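Local coordinates for telomerase reverse transcriptase (Candida tropicalis MYA-3404, PDB 6ZD1), which is a reverse transcriptase that probably extends chromosome ends by adding telomeric repeats copied from a template within its own RNA component, at residues 331-340 with 502-511. Residues are numbered along the deposited sequence; the frame is centred on the assembly and turned at random.
Sequences PVLYMIKFDM and DDFIFITSNK
The palm of the reverse transcriptase domain has at its centre two neighbouring antiparallel strands, 334-339 and 503-508, which pair Ile336 with Phe506; their axes run at 172° to each other. That pair is of the hydrogen-bonded kind, with Ile336 N 2.9 Å from Phe506 O and Phe506 N 2.8 Å from Ile336 O. Tyr334-Thr508 and Phe338-Phe504 are likewise joined by two backbone hydrogen bonds each, and Met340 N also donates to Asp502 O.

On the sheet face bearing Phe338, CB of Phe504 lies over that ring, 3.5 Å from its centroid. The ring planes are nearly parallel (5°) but slid apart, centroids 4.9 Å from each other, so the rings barely overlap and the methylene does more of the contact. Phe338 attains this by placing CG between its backbone N and carbonyl carbon (chi1 57°). Farther along, Lys511 crosses the Tyr334 ring at about a right angle, its CG 3.9 Å from the centroid in a CH-pi contact, while the phenol OH bonds to Glu544. Helix 511-520 backs this face through Leu514 and Val517.

The other face is apolar where the selenomethionine Met335 lies alongside Ile507, CE to CG2 3.7 Å, and strand 550-553 packs there. It turns acidic at Asp339 and Asp503, whose OD2 and OD1 stand 4.5 Å apart. The carboxylate of Asp502 also lies near that of Asp339, OD2 to OD2 5.6 Å. These three aspartates, in Phe-Asp-Met facing Asp-Asp-Phe at a hairpin turn, are consistent with motifs A and C of the reverse transcriptase palm, where related enzymes bind catalytic magnesium.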
ATOM      1  N   PRO A 331      -1.946 -26.404  29.990  1.00 73.35           N
ATOM      2  CA  PRO A 331      -2.809 -27.546  29.686  1.00 74.76           C
ATOM      3  C   PRO A 331      -2.707 -27.926  28.216  1.00 76.58           C
ATOM      4  O   PRO A 331      -2.136 -27.210  27.390  1.00 75.48           O
ATOM      5  CB  PRO A 331      -4.221 -27.039  30.018  1.00 75.25           C
ATOM      6  CG  PRO A 331      -4.041 -25.656  30.611  1.00 75.42           C
ATOM      7  CD  PRO A 331      -2.715 -25.160  30.139  1.00 72.39           C
ATOM      8  N   VAL A 332      -3.280 -29.083  27.898  1.00 74.78           N
ATOM      9  CA  VAL A 332      -3.446 -29.464  26.501  1.00 77.75           C
ATOM     10  C   VAL A 332      -4.431 -28.493  25.867  1.00 79.36           C
ATOM     11  O   VAL A 332      -5.553 -28.318  26.355  1.00 80.31           O
ATOM     12  CB  VAL A 332      -3.926 -30.916  26.375  1.00 75.95           C
ATOM     13  CG1 VAL A 332      -4.131 -31.281  24.911  1.00 79.18           C
ATOM     14  CG2 VAL A 332      -2.927 -31.859  27.034  1.00 77.57           C
ATOM     15  N   LEU A 333      -4.002 -27.832  24.797  1.00 76.36           N
ATOM     16  CA  LEU A 333      -4.769 -26.772  24.161  1.00 79.29           C
ATOM     17  C   LEU A 333      -5.218 -27.206  22.775  1.00 72.34           C
ATOM     18  O   LEU A 333      -4.495 -27.913  22.070  1.00 73.04           O
ATOM     19  CB  LEU A 333      -3.952 -25.483  24.061  1.00 71.11           C
ATOM     20  CG  LEU A 333      -3.581 -24.867  25.408  1.00 80.11           C
ATOM     21  CD1 LEU A 333      -2.663 -23.683  25.209  1.00 71.37           C
ATOM     22  CD2 LEU A 333      -4.835 -24.459  26.166  1.00 82.76           C
ATOM     23  N   TYR A 334      -6.418 -26.784  22.398  1.00 73.23           N
ATOM     24  CA  TYR A 334      -6.996 -27.075  21.097  1.00 68.93           C
ATOM     25  C   TYR A 334      -7.144 -25.770  20.334  1.00 75.07           C
ATOM     26  O   TYR A 334      -7.536 -24.750  20.909  1.00 74.44           O
ATOM     27  CB  TYR A 334      -8.357 -27.765  21.241  1.00 71.15           C
ATOM     28  CG  TYR A 334      -8.345 -28.925  22.209  1.00 78.84           C
ATOM     29  CD1 TYR A 334      -8.379 -28.711  23.583  1.00 81.52           C
ATOM     30  CD2 TYR A 334      -8.297 -30.232  21.754  1.00 74.89           C
ATOM     31  CE1 TYR A 334      -8.355 -29.763  24.472  1.00 75.65           C
ATOM     32  CE2 TYR A 334      -8.275 -31.293  22.637  1.00 89.32           C
ATOM     33  CZ  TYR A 334      -8.305 -31.051  23.996  1.00 80.46           C
ATOM     34  OH  TYR A 334      -8.285 -32.099  24.885  1.00 84.43           O
HETATM   35  N   MSE A 335      -6.799 -25.787  19.054  1.00 69.47           N
HETATM   36  CA  MSE A 335      -6.926 -24.571  18.267  1.00 70.16           C
HETATM   37  C   MSE A 335      -7.406 -24.807  16.846  1.00 72.36           C
HETATM   38  O   MSE A 335      -7.123 -25.836  16.230  1.00 64.85           O
HETATM   39  CB  MSE A 335      -5.606 -23.807  18.249  1.00 88.51           C
HETATM   40  CG  MSE A 335      -4.421 -24.604  17.766  1.00 96.85           C
HETATM   41 SE   MSE A 335      -2.810 -23.518  17.861  1.00148.16          SE
HETATM   42  CE  MSE A 335      -2.805 -23.168  19.776  1.00 98.50           C
ATOM     43  N   ILE A 336      -8.144 -23.821  16.345  1.00 73.99           N
ATOM     44  CA  ILE A 336      -8.803 -23.884  15.048  1.00 67.43           C
ATOM     45  C   ILE A 336      -8.634 -22.530  14.368  1.00 72.85           C
ATOM     46  O   ILE A 336      -8.801 -21.484  15.006  1.00 60.36           O
ATOM     47  CB  ILE A 336     -10.294 -24.251  15.205  1.00 62.25           C
ATOM     48  CG1 ILE A 336     -11.032 -24.163  13.871  1.00 66.62           C
ATOM     49  CG2 ILE A 336     -10.957 -23.390  16.274  1.00 67.88           C
ATOM     50  CD1 ILE A 336     -10.942 -25.426  13.065  1.00 65.41           C
ATOM     51  N   LYS A 337      -8.251 -22.540  13.093  1.00 73.00           N
ATOM     52  CA  LYS A 337      -8.215 -21.330  12.283  1.00 63.84           C
ATOM     53  C   LYS A 337      -9.146 -21.495  11.091  1.00 62.06           C
ATOM     54  O   LYS A 337      -9.271 -22.592  10.533  1.00 59.84           O
ATOM     55  CB  LYS A 337      -6.792 -20.993  11.807  1.00 65.76           C
ATOM     56  CG  LYS A 337      -6.313 -21.791  10.609  1.00 72.05           C
ATOM     57  CD  LYS A 337      -5.015 -21.236  10.060  1.00 69.94           C
ATOM     58  CE  LYS A 337      -4.589 -21.983   8.810  1.00 68.70           C
ATOM     59  NZ  LYS A 337      -3.311 -21.455   8.266  1.00 71.51           N
ATOM     60  N   PHE A 338      -9.807 -20.402  10.712  1.00 62.19           N
ATOM     61  CA  PHE A 338     -10.758 -20.423   9.611  1.00 62.25           C
ATOM     62  C   PHE A 338     -10.890 -19.012   9.056  1.00 67.16           C
ATOM     63  O   PHE A 338     -10.784 -18.038   9.805  1.00 59.05           O
ATOM     64  CB  PHE A 338     -12.120 -20.982  10.053  1.00 53.73           C
ATOM     65  CG  PHE A 338     -12.751 -20.247  11.214  1.00 60.01           C
ATOM     66  CD1 PHE A 338     -12.424 -20.566  12.526  1.00 73.43           C
ATOM     67  CD2 PHE A 338     -13.694 -19.256  10.989  1.00 57.30           C
ATOM     68  CE1 PHE A 338     -13.012 -19.894  13.592  1.00 64.65           C
ATOM     69  CE2 PHE A 338     -14.286 -18.584  12.049  1.00 68.82           C
ATOM     70  CZ  PHE A 338     -13.944 -18.906  13.353  1.00 64.71           C
ATOM     71  N   ASP A 339     -11.059 -18.912   7.739  1.00 61.34           N
ATOM     72  CA  ASP A 339     -11.138 -17.631   7.052  1.00 67.72           C
ATOM     73  C   ASP A 339     -12.429 -17.529   6.247  1.00 68.67           C
ATOM     74  O   ASP A 339     -13.147 -18.511   6.044  1.00 80.79           O
ATOM     75  CB  ASP A 339      -9.923 -17.419   6.136  1.00 67.23           C
ATOM     76  CG  ASP A 339      -9.824 -18.460   5.033  1.00 83.60           C
ATOM     77  OD1 ASP A 339     -10.062 -19.657   5.305  1.00 94.31           O
ATOM     78  OD2 ASP A 339      -9.504 -18.077   3.889  1.00 78.92           O
HETATM   79  N   MSE A 340     -12.708 -16.316   5.775  1.00 67.72           N
HETATM   80  CA  MSE A 340     -13.919 -16.043   5.008  1.00 78.47           C
HETATM   81  C   MSE A 340     -13.653 -15.963   3.506  1.00 71.64           C
HETATM   82  O   MSE A 340     -12.624 -15.436   3.069  1.00 71.66           O
HETATM   83  CB  MSE A 340     -14.579 -14.751   5.494  1.00 74.82           C
HETATM   84  CG  MSE A 340     -14.995 -14.784   6.961  1.00 72.30           C
HETATM   85 SE   MSE A 340     -16.114 -16.325   7.393  1.00127.88          SE
HETATM   86  CE  MSE A 340     -16.479 -15.945   9.270  1.00 77.18           C
ATOM     87  N   ASP A 502     -10.168 -11.004   7.797  1.00 73.42           N
ATOM     88  CA  ASP A 502     -10.998 -12.139   7.413  1.00 78.72           C
ATOM     89  C   ASP A 502     -10.517 -13.461   8.002  1.00 74.31           C
ATOM     90  O   ASP A 502     -11.180 -14.486   7.805  1.00 67.08           O
ATOM     91  CB  ASP A 502     -11.112 -12.248   5.879  1.00 65.51           C
ATOM     92  CG  ASP A 502      -9.767 -12.192   5.160  1.00 74.00           C
ATOM     93  OD1 ASP A 502      -8.748 -11.829   5.778  1.00 84.28           O
ATOM     94  OD2 ASP A 502      -9.742 -12.514   3.949  1.00 75.56           O
ATOM     95  N   ASP A 503      -9.414 -13.465   8.747  1.00 73.42           N
ATOM     96  CA  ASP A 503      -8.858 -14.681   9.331  1.00 77.63           C
ATOM     97  C   ASP A 503      -9.197 -14.782  10.816  1.00 73.05           C
ATOM     98  O   ASP A 503      -9.116 -13.799  11.559  1.00 70.17           O
ATOM     99  CB  ASP A 503      -7.341 -14.723   9.138  1.00 55.45           C
ATOM    100  CG  ASP A 503      -6.937 -14.637   7.680  1.00 54.04           C
ATOM    101  OD1 ASP A 503      -7.273 -15.556   6.905  1.00 81.03           O
ATOM    102  OD2 ASP A 503      -6.294 -13.634   7.305  1.00 72.22           O
ATOM    103  N   PHE A 504      -9.546 -15.989  11.250  1.00 58.70           N
ATOM    104  CA  PHE A 504      -9.941 -16.250  12.624  1.00 69.91           C
ATOM    105  C   PHE A 504      -9.040 -17.319  13.222  1.00 71.82           C
ATOM    106  O   PHE A 504      -8.576 -18.223  12.520  1.00 60.82           O
ATOM    107  CB  PHE A 504     -11.399 -16.714  12.717  1.00 67.67           C
ATOM    108  CG  PHE A 504     -12.403 -15.677  12.300  1.00 73.54           C
ATOM    109  CD1 PHE A 504     -13.159 -15.010  13.250  1.00 68.42           C
ATOM    110  CD2 PHE A 504     -12.603 -15.383  10.959  1.00 73.00           C
ATOM    111  CE1 PHE A 504     -14.093 -14.060  12.871  1.00 72.98           C
ATOM    112  CE2 PHE A 504     -13.531 -14.432  10.574  1.00 66.91           C
ATOM    113  CZ  PHE A 504     -14.278 -13.770  11.532  1.00 58.47           C
ATOM    114  N   ILE A 505      -8.795 -17.206  14.527  1.00 61.77           N
ATOM    115  CA  ILE A 505      -8.113 -18.249  15.284  1.00 53.37           C
ATOM    116  C   ILE A 505      -8.801 -18.368  16.633  1.00 62.35           C
ATOM    117  O   ILE A 505      -9.248 -17.369  17.208  1.00 62.93           O
ATOM    118  CB  ILE A 505      -6.603 -17.968  15.444  1.00 53.73           C
ATOM    119  CG1 ILE A 505      -5.895 -19.205  16.005  1.00 59.28           C
ATOM    120  CG2 ILE A 505      -6.362 -16.763  16.343  1.00 63.76           C
ATOM    121  CD1 ILE A 505      -4.395 -19.127  15.953  1.00 60.02           C
ATOM    122  N   PHE A 506      -8.914 -19.598  17.125  1.00 56.77           N
ATOM    123  CA  PHE A 506      -9.557 -19.855  18.406  1.00 70.25           C
ATOM    124  C   PHE A 506      -8.766 -20.922  19.140  1.00 72.17           C
ATOM    125  O   PHE A 506      -8.618 -22.040  18.639  1.00 71.18           O
ATOM    126  CB  PHE A 506     -11.009 -20.295  18.216  1.00 62.05           C
ATOM    127  CG  PHE A 506     -11.663 -20.758  19.480  1.00 71.31           C
ATOM    128  CD1 PHE A 506     -12.013 -19.845  20.463  1.00 68.53           C
ATOM    129  CD2 PHE A 506     -11.919 -22.102  19.694  1.00 66.86           C
ATOM    130  CE1 PHE A 506     -12.614 -20.264  21.634  1.00 72.37           C
ATOM    131  CE2 PHE A 506     -12.521 -22.529  20.865  1.00 70.76           C
ATOM    132  CZ  PHE A 506     -12.868 -21.609  21.837  1.00 72.73           C
ATOM    133  N   ILE A 507      -8.271 -20.581  20.325  1.00 62.27           N
ATOM    134  CA  ILE A 507      -7.467 -21.476  21.146  1.00 69.34           C
ATOM    135  C   ILE A 507      -8.225 -21.730  22.438  1.00 75.14           C
ATOM    136  O   ILE A 507      -8.760 -20.795  23.043  1.00 73.52           O
ATOM    137  CB  ILE A 507      -6.076 -20.885  21.432  1.00 60.43           C
ATOM    138  CG1 ILE A 507      -5.383 -20.502  20.122  1.00 63.96           C
ATOM    139  CG2 ILE A 507      -5.222 -21.879  22.208  1.00 73.36           C
ATOM    140  CD1 ILE A 507      -4.085 -19.754  20.317  1.00 57.25           C
ATOM    141  N   THR A 508      -8.287 -22.993  22.847  1.00 67.51           N
ATOM    142  CA  THR A 508      -9.046 -23.356  24.031  1.00 77.61           C
ATOM    143  C   THR A 508      -8.434 -24.596  24.665  1.00 81.98           C
ATOM    144  O   THR A 508      -7.790 -25.406  23.992  1.00 77.55           O
ATOM    145  CB  THR A 508     -10.519 -23.601  23.683  1.00 73.47           C
ATOM    146  OG1 THR A 508     -11.257 -23.907  24.873  1.00 85.28           O
ATOM    147  CG2 THR A 508     -10.644 -24.754  22.696  1.00 75.86           C
ATOM    148  N   SER A 509      -8.622 -24.718  25.978  1.00 80.89           N
ATOM    149  CA  SER A 509      -8.361 -25.962  26.689  1.00 77.24           C
ATOM    150  C   SER A 509      -9.608 -26.818  26.821  1.00 80.41           C
ATOM    151  O   SER A 509      -9.498 -28.013  27.118  1.00 84.18           O
ATOM    152  CB  SER A 509      -7.788 -25.677  28.081  1.00 78.59           C
ATOM    153  OG  SER A 509      -8.731 -24.992  28.886  1.00 97.47           O
ATOM    154  N   ASN A 510     -10.785 -26.227  26.627  1.00 85.43           N
ATOM    155  CA  ASN A 510     -12.057 -26.929  26.750  1.00 83.00           C
ATOM    156  C   ASN A 510     -12.414 -27.539  25.398  1.00 86.24           C
ATOM    157  O   ASN A 510     -12.814 -26.826  24.472  1.00 80.17           O
ATOM    158  CB  ASN A 510     -13.147 -25.974  27.230  1.00 89.71           C
ATOM    159  CG  ASN A 510     -14.366 -26.697  27.763  1.00100.15           C
ATOM    160  OD1 ASN A 510     -14.661 -27.823  27.363  1.00 99.90           O
ATOM    161  ND2 ASN A 510     -15.083 -26.050  28.674  1.00108.62           N
ATOM    162  N   LYS A 511     -12.266 -28.861  25.286  1.00 84.92           N
ATOM    163  CA  LYS A 511     -12.595 -29.550  24.045  1.00 81.73           C
ATOM    164  C   LYS A 511     -14.082 -29.472  23.718  1.00 95.67           C
ATOM    165  O   LYS A 511     -14.462 -29.688  22.562  1.00 99.05           O
ATOM    166  CB  LYS A 511     -12.153 -31.015  24.133  1.00 87.62           C
ATOM    167  CG  LYS A 511     -11.875 -31.677  22.792  1.00 99.71           C
ATOM    168  CD  LYS A 511     -11.405 -33.117  22.968  1.00 98.90           C
ATOM    169  CE  LYS A 511     -10.886 -33.694  21.655  1.00106.49           C
ATOM    170  NZ  LYS A 511     -11.873 -33.555  20.544  1.00 98.51           N
TER